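PDB 5UGZ: putative thioesterase, which acts as an intermediate-releasing type II thioesterase of the colibactin NRPS/PKS pathway, probably hydrolysing acyl thioesters carried on the assembly line. Local coordinates for residues G33-M38 against P54-G59; F95-G100 against H235-K240; A146-I151 against I170-I175. All coordinates share one frame; numbering follows the deposited sequence.

Interaction 1: residues G33-M38 against P54-G59; sequences GGSAAM and PLEPAG
The methyl group of A36 lies against the ring of P54, with A36 CB and P54 CB 3.5 Å apart, and its other flank meets the carboxylate of E56, whose OE1 is 3.7 Å from A36 CB. The main polar link illustrates how an acid can hold the start of a turn: A36 N, at the head of a 3-10 segment, donates to E56 OE2 over 2.9 Å. The bond is nearly straight (166° at the hydrogen), but it reaches the oxygen from above the carboxylate plane. E56 arrives there because CG stands anti to its backbone N and the chain then bends at chi2 (80°), bringing the carboxylate back to the loop. S35 packs its CB 3.2 Å from E56 OE2. The second oxygen, OE1, accepts from T62 N, so two backbone N-H groups fix the rotation of this buried carboxylate and would probably favour its charged form. R60 ties the two loops further by bonding to G34 O. These loops follow strands 24-29 and 50-54, adjacent in the parallel sheet, and their meeting at the C-terminal edge of the strands is characteristic of the alpha/beta-hydrolase fold.

Interaction 2: residues F95-G100 against H235-K240; sequences FGHSLG and HFFVDK
H97 and H235 both set CG anti to the backbone N (chi1 -171° and -172°), which sends the H97 imidazole out from the end of its strand into the 235-240 segment and brings the H235 ring back over it toward S98. The two rings meet obliquely, with H97 NE2 above one face of H235, displaced toward the rim. H97 NE2 also stands 2.9 Å from H235 O, while H97 ND1 is bonded to S125 OG, so both nitrogens of this buried ring face oxygen.

Around H97 the contacts are largely apolar. V238 places CG1 almost directly above the ring centre, 3.8 Å from the H97 centroid, in a clear CH-pi contact. F237 receives the edge of H97 in an offset edge-to-face arrangement, planes at 73°, completing an aromatic cluster with H235. The other methyl of V238, CG2, touches the edge of the F95 ring, 3.7 Å from F95 CZ.

S98 sits on the sharp turn between strand 91-97 and helix 99-113, with a positive phi. A side chain at G96 would run into G100 O, and one at G100 would be crowded by H97 O, which is consistent with glycine at both positions of the pattern. From this turn S98 OG lies in the plane of the H235 ring at its edge, 3.1 Å from H235 CE1 and 3.3 Å from H235 NE2. At the other ring nitrogen, H235 ND1 bonds to D206 OD2, which orients the imidazole. The GxSxG turn fits a nucleophile elbow, and S98, H235 and D206 are arranged as in the catalytic triad of alpha/beta-hydrolase thioesterases, probably with S98 as the nucleophile.

Interaction 3: residues A146-I151 against I170-I175; sequences AFMEEI and IFTPII
Apolar contact joins I151 to I175, which reach toward each other tip to tip; their CD1 atoms are 3.5 Å apart, tighter than usual for two methyls. F147 adds a looser touch, its CE2 4.4 Å from I175 CG2.

The sulfur-bearing chain of M148 makes the second group of contacts. With CG anti to the carbonyl carbon and further bends at chi2 (-59°) and chi3 (-61°), the chain curls across the facing helix. M148 SD lies 3.9 Å from I175 CG2, and the terminal M148 CE meets the F171 ring obliquely, 4.0 Å from F171 CE2. That ring is steadied from within its own helix by I175 CG2 over one face. Replacing M148 by an alanine would probably open a gap between the helices and deprive F171 and I175 of their shared partner.

A polar side-chain atom, T172 OG1, borders this apolar patch. T172 OG1 is 3.4 Å from M148 CG, and it is satisfied by a hydrogen bond to M168 O one turn back.

The two segments cross at 75°, their axes 10.9 Å apart. Helix 144-154 packs against helix 165-183, whose Y179 meets F147 edge-to-face, and L139 and T157 flank it from the adjoining loops. Both helices belong to the insertion between strands 121-125 and 198-203, consistent with the lid region of type II thioesterases.

How the interactions relate
The three contacts show a hydrolase core and its insertion in which one loop, 33-38, touches both the probable catalytic contact and the insertion. Interactions 1 and 2, with centres about 12 Å apart, meet where M38 CE packs on V238 CG1 at 4.1 Å, on the V238 side of interaction 2, which holds the probable nucleophile S98 and H235. Interaction 1 also touches interaction 3: G33 O lies 3.5 Å from F171 CE1, and G33 CA is 3.8 Å from I175 CB, although the centres are about 17 Å apart. Interactions 2 and 3 do not touch, their nearest atoms being about 7 Å apart. In sequence, however, interaction 3 is nested within the 134-residue span that interaction 2 closes, whereas interaction 1 precedes both.

Interaction 1: residues G33-M38 against P54-G59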
ATOM      1  N   GLY A  33       1.455   7.046  -7.496  1.00 16.49           N
ATOM      2  CA  GLY A  33       1.572   6.999  -8.942  1.00 18.35           C
ATOM      3  C   GLY A  33       1.271   5.651  -9.568  1.00 18.95           C
ATOM      4  O   GLY A  33       1.160   5.566 -10.803  1.00 15.59           O
ATOM      5  N   GLY A  34       1.131   4.588  -8.756  1.00 17.24           N
ATOM      6  CA  GLY A  34       0.962   3.250  -9.282  1.00 17.09           C
ATOM      7  C   GLY A  34      -0.485   2.887  -9.576  1.00 18.93           C
ATOM      8  O   GLY A  34      -1.434   3.594  -9.213  1.00 17.32           O
ATOM      9  N   SER A  35      -0.638   1.738 -10.233  1.00 20.71           N
ATOM     10  CA  SER A  35      -1.935   1.188 -10.598  1.00 18.83           C
ATOM     11  C   SER A  35      -2.011  -0.261 -10.141  1.00 17.51           C
ATOM     12  O   SER A  35      -1.009  -0.860  -9.740  1.00 17.43           O
ATOM     13  CB  SER A  35      -2.188   1.301 -12.116  1.00 18.09           C
ATOM     14  OG  SER A  35      -1.433   0.355 -12.845  1.00 18.24           O
ATOM     15  N   ALA A  36      -3.230  -0.817 -10.193  1.00 17.84           N
ATOM     16  CA  ALA A  36      -3.444  -2.215  -9.823  1.00 17.20           C
ATOM     17  C   ALA A  36      -2.566  -3.168 -10.627  1.00 16.08           C
ATOM     18  O   ALA A  36      -2.269  -4.276 -10.165  1.00 16.49           O
ATOM     19  CB  ALA A  36      -4.920  -2.587 -10.013  1.00 15.04           C
ATOM     20  N   ALA A  37      -2.150  -2.774 -11.832  1.00 15.55           N
ATOM     21  CA  ALA A  37      -1.404  -3.702 -12.674  1.00 15.38           C
ATOM     22  C   ALA A  37      -0.045  -4.071 -12.089  1.00 16.51           C
ATOM     23  O   ALA A  37       0.554  -5.048 -12.539  1.00 16.97           O
ATOM     24  CB  ALA A  37      -1.220  -3.134 -14.082  1.00 14.95           C
ATOM     25  N   MET A  38       0.473  -3.323 -11.109  1.00 16.79           N
ATOM     26  CA  MET A  38       1.738  -3.739 -10.507  1.00 15.82           C
ATOM     27  C   MET A  38       1.604  -5.101  -9.842  1.00 15.03           C
ATOM     28  O   MET A  38       2.609  -5.798  -9.653  1.00 15.46           O
ATOM     29  CB  MET A  38       2.227  -2.704  -9.496  1.00 13.20           C
ATOM     30  CG  MET A  38       1.349  -2.591  -8.269  1.00 14.00           C
ATOM     31  SD  MET A  38       2.043  -1.553  -6.966  1.00 15.16           S
ATOM     32  CE  MET A  38       3.036  -2.704  -6.005  1.00 15.44           C
ATOM     33  N   PRO A  54      -6.656  -6.978  -6.918  1.00 16.93           N
ATOM     34  CA  PRO A  54      -6.050  -5.645  -6.969  1.00 16.05           C
ATOM     35  C   PRO A  54      -7.125  -4.576  -6.949  1.00 15.00           C
ATOM     36  O   PRO A  54      -8.134  -4.676  -7.638  1.00 14.95           O
ATOM     37  CB  PRO A  54      -5.281  -5.651  -8.296  1.00 16.03           C
ATOM     38  CG  PRO A  54      -5.116  -7.118  -8.653  1.00 17.82           C
ATOM     39  CD  PRO A  54      -6.336  -7.794  -8.103  1.00 16.92           C
ATOM     40  N   LEU A  55      -6.915  -3.551  -6.136  1.00 17.23           N
ATOM     41  CA  LEU A  55      -7.876  -2.459  -6.015  1.00 15.80           C
ATOM     42  C   LEU A  55      -7.323  -1.259  -6.759  1.00 13.11           C
ATOM     43  O   LEU A  55      -6.217  -0.801  -6.457  1.00 16.73           O
ATOM     44  CB  LEU A  55      -8.157  -2.114  -4.551  1.00 13.97           C
ATOM     45  CG  LEU A  55      -8.939  -3.166  -3.750  1.00 15.35           C
ATOM     46  CD1 LEU A  55      -9.316  -2.655  -2.377  1.00 16.44           C
ATOM     47  CD2 LEU A  55     -10.167  -3.687  -4.475  1.00 15.28           C
ATOM     48  N   GLU A  56      -8.083  -0.771  -7.744  1.00 14.11           N
ATOM     49  CA  GLU A  56      -7.632   0.317  -8.598  1.00 12.61           C
ATOM     50  C   GLU A  56      -8.068   1.654  -8.016  1.00 13.88           C
ATOM     51  O   GLU A  56      -9.268   1.957  -8.035  1.00 14.72           O
ATOM     52  CB  GLU A  56      -8.185   0.160 -10.008  1.00 13.37           C
ATOM     53  CG  GLU A  56      -7.564   1.119 -11.020  1.00 13.39           C
ATOM     54  CD  GLU A  56      -6.202   0.664 -11.513  1.00 14.47           C
ATOM     55  OE1 GLU A  56      -6.139  -0.151 -12.461  1.00 15.24           O
ATOM     56  OE2 GLU A  56      -5.189   1.135 -10.967  1.00 16.61           O
ATOM     57  N   PRO A  57      -7.140   2.491  -7.531  1.00 13.80           N
ATOM     58  CA  PRO A  57      -7.483   3.868  -7.158  1.00 13.93           C
ATOM     59  C   PRO A  57      -7.963   4.660  -8.361  1.00 14.56           C
ATOM     60  O   PRO A  57      -7.565   4.394  -9.492  1.00 14.53           O
ATOM     61  CB  PRO A  57      -6.158   4.437  -6.637  1.00 14.27           C
ATOM     62  CG  PRO A  57      -5.274   3.274  -6.429  1.00 13.88           C
ATOM     63  CD  PRO A  57      -5.705   2.220  -7.375  1.00 13.17           C
ATOM     64  N   ALA A  58      -8.798   5.664  -8.102  1.00 14.01           N
ATOM     65  CA  ALA A  58      -9.426   6.416  -9.173  1.00 12.48           C
ATOM     66  C   ALA A  58      -8.400   7.266  -9.917  1.00 13.48           C
ATOM     67  O   ALA A  58      -7.425   7.752  -9.340  1.00 14.13           O
ATOM     68  CB  ALA A  58     -10.536   7.305  -8.613  1.00 14.83           C
ATOM     69  N   GLY A  59      -8.625   7.431 -11.216  1.00 13.40           N
ATOM     70  CA  GLY A  59      -7.826   8.316 -12.041  1.00 14.48           C
ATOM     71  C   GLY A  59      -6.527   7.752 -12.573  1.00 12.69           C
ATOM     72  O   GLY A  59      -5.669   8.526 -13.002  1.00 12.40           O
TER

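Interaction 2: residues F95-G100 against H235-K240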
ATOM      1  N   PHE A  95      -2.864  -5.967   1.439  1.00 11.15           N
ATOM      2  CA  PHE A  95      -1.482  -5.583   1.225  1.00 11.47           C
ATOM      3  C   PHE A  95      -1.479  -4.207   0.574  1.00 12.34           C
ATOM      4  O   PHE A  95      -2.267  -3.954  -0.338  1.00 12.22           O
ATOM      5  CB  PHE A  95      -0.748  -6.611   0.323  1.00 12.41           C
ATOM      6  CG  PHE A  95       0.674  -6.242   0.004  1.00 13.40           C
ATOM      7  CD1 PHE A  95       0.962  -5.282  -0.965  1.00 13.20           C
ATOM      8  CD2 PHE A  95       1.729  -6.845   0.675  1.00 15.90           C
ATOM      9  CE1 PHE A  95       2.273  -4.920  -1.259  1.00 13.44           C
ATOM     10  CE2 PHE A  95       3.054  -6.491   0.377  1.00 16.59           C
ATOM     11  CZ  PHE A  95       3.319  -5.525  -0.591  1.00 14.05           C
ATOM     12  N   GLY A  96      -0.606  -3.327   1.043  1.00 12.82           N
ATOM     13  CA  GLY A  96      -0.407  -2.037   0.398  1.00 12.51           C
ATOM     14  C   GLY A  96       1.040  -1.637   0.530  1.00 12.46           C
ATOM     15  O   GLY A  96       1.693  -1.962   1.520  1.00 14.28           O
ATOM     16  N   HIS A  97       1.560  -0.951  -0.491  1.00 15.49           N
ATOM     17  CA  HIS A  97       2.929  -0.439  -0.486  1.00 14.36           C
ATOM     18  C   HIS A  97       2.891   1.080  -0.389  1.00 16.05           C
ATOM     19  O   HIS A  97       2.160   1.741  -1.138  1.00 16.82           O
ATOM     20  CB  HIS A  97       3.716  -0.868  -1.733  1.00 12.96           C
ATOM     21  CG  HIS A  97       5.185  -0.540  -1.669  1.00 14.74           C
ATOM     22  ND1 HIS A  97       6.109  -1.349  -1.040  1.00 15.59           N
ATOM     23  CD2 HIS A  97       5.884   0.520  -2.139  1.00 16.44           C
ATOM     24  CE1 HIS A  97       7.310  -0.809  -1.137  1.00 16.47           C
ATOM     25  NE2 HIS A  97       7.200   0.327  -1.798  1.00 15.88           N
ATOM     26  N   SER A  98       3.663   1.625   0.550  1.00 17.27           N
ATOM     27  CA  SER A  98       3.831   3.075   0.739  1.00 17.82           C
ATOM     28  C   SER A  98       2.477   3.741   0.965  1.00 15.87           C
ATOM     29  O   SER A  98       1.823   3.428   1.974  1.00 16.11           O
ATOM     30  CB  SER A  98       4.641   3.618  -0.430  1.00 17.88           C
ATOM     31  OG  SER A  98       5.483   4.644   0.052  1.00 24.47           O
ATOM     32  N   LEU A  99       2.040   4.671   0.108  1.00 16.95           N
ATOM     33  CA  LEU A  99       0.716   5.273   0.245  1.00 17.56           C
ATOM     34  C   LEU A  99      -0.365   4.207   0.307  1.00 16.01           C
ATOM     35  O   LEU A  99      -1.348   4.344   1.045  1.00 14.59           O
ATOM     36  CB  LEU A  99       0.455   6.223  -0.929  1.00 16.48           C
ATOM     37  CG  LEU A  99      -0.950   6.782  -1.064  1.00 15.56           C
ATOM     38  CD1 LEU A  99      -1.291   7.701   0.120  1.00 17.49           C
ATOM     39  CD2 LEU A  99      -1.091   7.498  -2.395  1.00 15.82           C
ATOM     40  N   GLY A 100      -0.200   3.139  -0.471  1.00 16.02           N
ATOM     41  CA  GLY A 100      -1.127   2.035  -0.411  1.00 14.43           C
ATOM     42  C   GLY A 100      -1.174   1.379   0.945  1.00 14.05           C
ATOM     43  O   GLY A 100      -2.171   0.731   1.275  1.00 13.42           O
ATOM     44  N   HIS A 235      13.314   1.423  -2.349  1.00 28.20           N
ATOM     45  CA  HIS A 235      11.877   1.539  -2.139  1.00 27.03           C
ATOM     46  C   HIS A 235      11.106   0.541  -2.982  1.00 24.83           C
ATOM     47  O   HIS A 235      10.033   0.083  -2.579  1.00 23.49           O
ATOM     48  CB  HIS A 235      11.425   2.959  -2.461  1.00 25.70           C
ATOM     49  CG  HIS A 235      10.002   3.246  -2.101  1.00 25.85           C
ATOM     50  ND1 HIS A 235       9.539   3.203  -0.804  1.00 25.25           N
ATOM     51  CD2 HIS A 235       8.948   3.617  -2.867  1.00 25.15           C
ATOM     52  CE1 HIS A 235       8.257   3.517  -0.788  1.00 23.58           C
ATOM     53  NE2 HIS A 235       7.872   3.775  -2.026  1.00 26.31           N
ATOM     54  N   PHE A 236      11.616   0.206  -4.161  1.00 25.93           N
ATOM     55  CA  PHE A 236      10.860  -0.596  -5.109  1.00 24.73           C
ATOM     56  C   PHE A 236      11.297  -2.049  -5.098  1.00 22.40           C
ATOM     57  O   PHE A 236      11.168  -2.742  -6.111  1.00 21.69           O
ATOM     58  CB  PHE A 236      10.954   0.017  -6.505  1.00 26.02           C
ATOM     59  CG  PHE A 236      10.177   1.292  -6.632  1.00 26.99           C
ATOM     60  CD1 PHE A 236       8.914   1.290  -7.192  1.00 24.36           C
ATOM     61  CD2 PHE A 236      10.693   2.481  -6.155  1.00 28.30           C
ATOM     62  CE1 PHE A 236       8.200   2.440  -7.293  1.00 25.38           C
ATOM     63  CE2 PHE A 236       9.972   3.647  -6.249  1.00 27.76           C
ATOM     64  CZ  PHE A 236       8.723   3.624  -6.813  1.00 28.70           C
ATOM     65  N   PHE A 237      11.797  -2.519  -3.947  1.00 23.60           N
ATOM     66  CA  PHE A 237      11.955  -3.948  -3.719  1.00 22.07           C
ATOM     67  C   PHE A 237      10.645  -4.690  -3.942  1.00 20.74           C
ATOM     68  O   PHE A 237      10.664  -5.863  -4.320  1.00 22.16           O
ATOM     69  CB  PHE A 237      12.467  -4.206  -2.298  1.00 22.03           C
ATOM     70  CG  PHE A 237      11.439  -3.954  -1.238  1.00 20.90           C
ATOM     71  CD1 PHE A 237      10.440  -4.885  -0.987  1.00 21.30           C
ATOM     72  CD2 PHE A 237      11.457  -2.789  -0.504  1.00 22.20           C
ATOM     73  CE1 PHE A 237       9.483  -4.654  -0.031  1.00 20.63           C
ATOM     74  CE2 PHE A 237      10.508  -2.558   0.456  1.00 20.80           C
ATOM     75  CZ  PHE A 237       9.518  -3.494   0.692  1.00 21.50           C
ATOM     76  N   VAL A 238       9.499  -4.027  -3.721  1.00 17.43           N
ATOM     77  CA  VAL A 238       8.201  -4.690  -3.886  1.00 18.71           C
ATOM     78  C   VAL A 238       8.011  -5.199  -5.313  1.00 18.63           C
ATOM     79  O   VAL A 238       7.289  -6.178  -5.543  1.00 17.95           O
ATOM     80  CB  VAL A 238       7.047  -3.747  -3.466  1.00 18.15           C
ATOM     81  CG1 VAL A 238       6.840  -2.641  -4.507  1.00 16.91           C
ATOM     82  CG2 VAL A 238       5.743  -4.529  -3.230  1.00 14.32           C
ATOM     83  N   ASP A 239       8.626  -4.544  -6.294  1.00 18.47           N
ATOM     84  CA  ASP A 239       8.568  -5.036  -7.665  1.00 17.68           C
ATOM     85  C   ASP A 239       9.749  -5.927  -7.994  1.00 20.42           C
ATOM     86  O   ASP A 239       9.573  -6.984  -8.601  1.00 20.19           O
ATOM     87  CB  ASP A 239       8.544  -3.886  -8.682  1.00 19.26           C
ATOM     88  CG  ASP A 239       7.305  -3.023  -8.584  1.00 21.03           C
ATOM     89  OD1 ASP A 239       6.183  -3.529  -8.803  1.00 18.74           O
ATOM     90  OD2 ASP A 239       7.466  -1.821  -8.307  1.00 25.92           O
ATOM     91  N   LYS A 240      10.954  -5.513  -7.598  1.00 23.92           N
ATOM     92  CA  LYS A 240      12.153  -6.240  -8.000  1.00 22.93           C
ATOM     93  C   LYS A 240      12.218  -7.610  -7.346  1.00 24.81           C
ATOM     94  O   LYS A 240      12.667  -8.579  -7.970  1.00 28.46           O
ATOM     95  CB  LYS A 240      13.407  -5.426  -7.668  1.00 25.05           C
ATOM     96  CG  LYS A 240      14.684  -6.044  -8.245  1.00 27.57           C
ATOM     97  CD  LYS A 240      15.921  -5.253  -7.893  1.00 25.70           C
ATOM     98  CE  LYS A 240      17.116  -5.767  -8.665  1.00 31.32           C
ATOM     99  NZ  LYS A 240      18.403  -5.278  -8.086  1.00 39.10           N
TER

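Interaction 3: residues A146-I151 against I170-I175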
ATOM      1  N   ALA A 146      10.032  20.688 -10.925  1.00 30.55           N
ATOM      2  CA  ALA A 146      10.826  20.552  -9.707  1.00 30.22           C
ATOM      3  C   ALA A 146      10.379  19.360  -8.858  1.00 28.08           C
ATOM      4  O   ALA A 146      11.212  18.702  -8.223  1.00 26.15           O
ATOM      5  CB  ALA A 146      10.745  21.846  -8.901  1.00 26.93           C
ATOM      6  N   PHE A 147       9.074  19.078  -8.825  1.00 28.46           N
ATOM      7  CA  PHE A 147       8.567  17.917  -8.098  1.00 27.37           C
ATOM      8  C   PHE A 147       9.181  16.627  -8.634  1.00 27.34           C
ATOM      9  O   PHE A 147       9.779  15.849  -7.884  1.00 28.53           O
ATOM     10  CB  PHE A 147       7.036  17.884  -8.195  1.00 26.45           C
ATOM     11  CG  PHE A 147       6.405  16.665  -7.573  1.00 26.62           C
ATOM     12  CD1 PHE A 147       6.203  16.592  -6.200  1.00 28.96           C
ATOM     13  CD2 PHE A 147       5.993  15.602  -8.363  1.00 24.50           C
ATOM     14  CE1 PHE A 147       5.620  15.464  -5.619  1.00 26.07           C
ATOM     15  CE2 PHE A 147       5.410  14.472  -7.789  1.00 22.96           C
ATOM     16  CZ  PHE A 147       5.222  14.407  -6.416  1.00 23.45           C
ATOM     17  N   MET A 148       9.071  16.398  -9.944  1.00 28.65           N
ATOM     18  CA  MET A 148       9.536  15.138 -10.513  1.00 29.13           C
ATOM     19  C   MET A 148      11.039  14.968 -10.362  1.00 33.80           C
ATOM     20  O   MET A 148      11.515  13.838 -10.202  1.00 31.01           O
ATOM     21  CB  MET A 148       9.137  15.043 -11.980  1.00 30.75           C
ATOM     22  CG  MET A 148       7.629  15.011 -12.196  1.00 31.67           C
ATOM     23  SD  MET A 148       6.853  13.611 -11.367  1.00 27.43           S
ATOM     24  CE  MET A 148       7.673  12.249 -12.190  1.00 29.37           C
ATOM     25  N   GLU A 149      11.803  16.062 -10.420  1.00 34.26           N
ATOM     26  CA  GLU A 149      13.234  15.957 -10.163  1.00 32.67           C
ATOM     27  C   GLU A 149      13.485  15.555  -8.718  1.00 30.80           C
ATOM     28  O   GLU A 149      14.365  14.736  -8.435  1.00 34.72           O
ATOM     29  CB  GLU A 149      13.936  17.275 -10.510  1.00 33.36           C
ATOM     30  CG  GLU A 149      13.845  17.665 -11.996  1.00 32.52           C
ATOM     31  CD  GLU A 149      14.642  18.926 -12.351  1.00 38.71           C
ATOM     32  OE1 GLU A 149      15.887  18.894 -12.261  1.00 41.30           O
ATOM     33  OE2 GLU A 149      14.025  19.952 -12.726  1.00 38.63           O
ATOM     34  N   GLU A 150      12.690  16.084  -7.790  1.00 31.85           N
ATOM     35  CA  GLU A 150      12.899  15.740  -6.389  1.00 32.77           C
ATOM     36  C   GLU A 150      12.552  14.285  -6.106  1.00 33.00           C
ATOM     37  O   GLU A 150      13.220  13.633  -5.297  1.00 34.40           O
ATOM     38  CB  GLU A 150      12.082  16.654  -5.486  1.00 29.30           C
ATOM     39  CG  GLU A 150      12.334  16.388  -4.021  1.00 30.43           C
ATOM     40  CD  GLU A 150      13.774  16.674  -3.604  1.00 34.24           C
ATOM     41  OE1 GLU A 150      14.450  17.502  -4.254  1.00 33.45           O
ATOM     42  OE2 GLU A 150      14.233  16.075  -2.614  1.00 33.79           O
ATOM     43  N   ILE A 151      11.494  13.757  -6.727  1.00 33.12           N
ATOM     44  CA  ILE A 151      11.113  12.397  -6.364  1.00 33.85           C
ATOM     45  C   ILE A 151      11.990  11.386  -7.090  1.00 32.06           C
ATOM     46  O   ILE A 151      12.216  10.285  -6.580  1.00 32.45           O
ATOM     47  CB  ILE A 151       9.611  12.132  -6.597  1.00 31.62           C
ATOM     48  CG1 ILE A 151       9.246  12.163  -8.079  1.00 29.43           C
ATOM     49  CG2 ILE A 151       8.753  13.103  -5.773  1.00 27.60           C
ATOM     50  CD1 ILE A 151       7.863  11.586  -8.349  1.00 29.68           C
ATOM     51  N   ILE A 170       1.792  12.833 -19.130  1.00 30.63           N
ATOM     52  CA  ILE A 170       0.551  12.205 -18.676  1.00 29.01           C
ATOM     53  C   ILE A 170       0.686  11.693 -17.247  1.00 26.76           C
ATOM     54  O   ILE A 170      -0.297  11.651 -16.506  1.00 28.08           O
ATOM     55  CB  ILE A 170       0.132  11.063 -19.628  1.00 24.44           C
ATOM     56  CG1 ILE A 170       1.066   9.871 -19.462  1.00 25.29           C
ATOM     57  CG2 ILE A 170       0.146  11.534 -21.074  1.00 24.07           C
ATOM     58  CD1 ILE A 170       0.367   8.570 -19.138  1.00 25.05           C
ATOM     59  N   PHE A 171       1.890  11.310 -16.835  1.00 25.32           N
ATOM     60  CA  PHE A 171       2.082  10.636 -15.557  1.00 24.49           C
ATOM     61  C   PHE A 171       2.195  11.609 -14.391  1.00 24.13           C
ATOM     62  O   PHE A 171       1.783  11.288 -13.275  1.00 20.94           O
ATOM     63  CB  PHE A 171       3.332   9.763 -15.654  1.00 24.14           C
ATOM     64  CG  PHE A 171       3.778   9.159 -14.361  1.00 23.89           C
ATOM     65  CD1 PHE A 171       3.005   8.209 -13.716  1.00 26.33           C
ATOM     66  CD2 PHE A 171       5.007   9.497 -13.820  1.00 24.25           C
ATOM     67  CE1 PHE A 171       3.437   7.627 -12.525  1.00 22.21           C
ATOM     68  CE2 PHE A 171       5.444   8.923 -12.641  1.00 25.87           C
ATOM     69  CZ  PHE A 171       4.658   7.990 -11.991  1.00 24.53           C
ATOM     70  N   THR A 172       2.734  12.796 -14.619  1.00 25.84           N
ATOM     71  CA  THR A 172       3.041  13.685 -13.502  1.00 24.25           C
ATOM     72  C   THR A 172       1.827  14.035 -12.652  1.00 22.24           C
ATOM     73  O   THR A 172       1.914  13.915 -11.416  1.00 21.75           O
ATOM     74  CB  THR A 172       3.747  14.925 -14.051  1.00 26.35           C
ATOM     75  OG1 THR A 172       5.091  14.561 -14.377  1.00 25.81           O
ATOM     76  CG2 THR A 172       3.756  16.042 -13.009  1.00 29.28           C
ATOM     77  N   PRO A 173       0.692  14.463 -13.212  1.00 22.27           N
ATOM     78  CA  PRO A 173      -0.466  14.783 -12.359  1.00 21.85           C
ATOM     79  C   PRO A 173      -0.879  13.641 -11.447  1.00 20.08           C
ATOM     80  O   PRO A 173      -1.332  13.884 -10.326  1.00 17.93           O
ATOM     81  CB  PRO A 173      -1.571  15.107 -13.372  1.00 21.22           C
ATOM     82  CG  PRO A 173      -0.868  15.438 -14.619  1.00 23.62           C
ATOM     83  CD  PRO A 173       0.402  14.656 -14.640  1.00 24.23           C
ATOM     84  N   ILE A 174      -0.738  12.397 -11.901  1.00 19.95           N
ATOM     85  CA  ILE A 174      -1.210  11.257 -11.123  1.00 18.41           C
ATOM     86  C   ILE A 174      -0.348  11.055  -9.879  1.00 17.20           C
ATOM     87  O   ILE A 174      -0.865  11.004  -8.760  1.00 17.69           O
ATOM     88  CB  ILE A 174      -1.258   9.998 -12.005  1.00 19.11           C
ATOM     89  CG1 ILE A 174      -2.320  10.175 -13.105  1.00 16.80           C
ATOM     90  CG2 ILE A 174      -1.546   8.777 -11.170  1.00 15.67           C
ATOM     91  CD1 ILE A 174      -2.036   9.346 -14.344  1.00 17.37           C
ATOM     92  N   ILE A 175       0.977  10.967 -10.053  1.00 18.69           N
ATOM     93  CA  ILE A 175       1.881  10.762  -8.920  1.00 19.34           C
ATOM     94  C   ILE A 175       1.893  11.974  -7.984  1.00 19.48           C
ATOM     95  O   ILE A 175       2.046  11.820  -6.766  1.00 18.61           O
ATOM     96  CB  ILE A 175       3.304  10.397  -9.424  1.00 20.56           C
ATOM     97  CG1 ILE A 175       4.286  10.227  -8.251  1.00 20.26           C
ATOM     98  CG2 ILE A 175       3.820  11.403 -10.437  1.00 19.89           C
ATOM     99  CD1 ILE A 175       5.375   9.179  -8.490  1.00 21.36           C
TER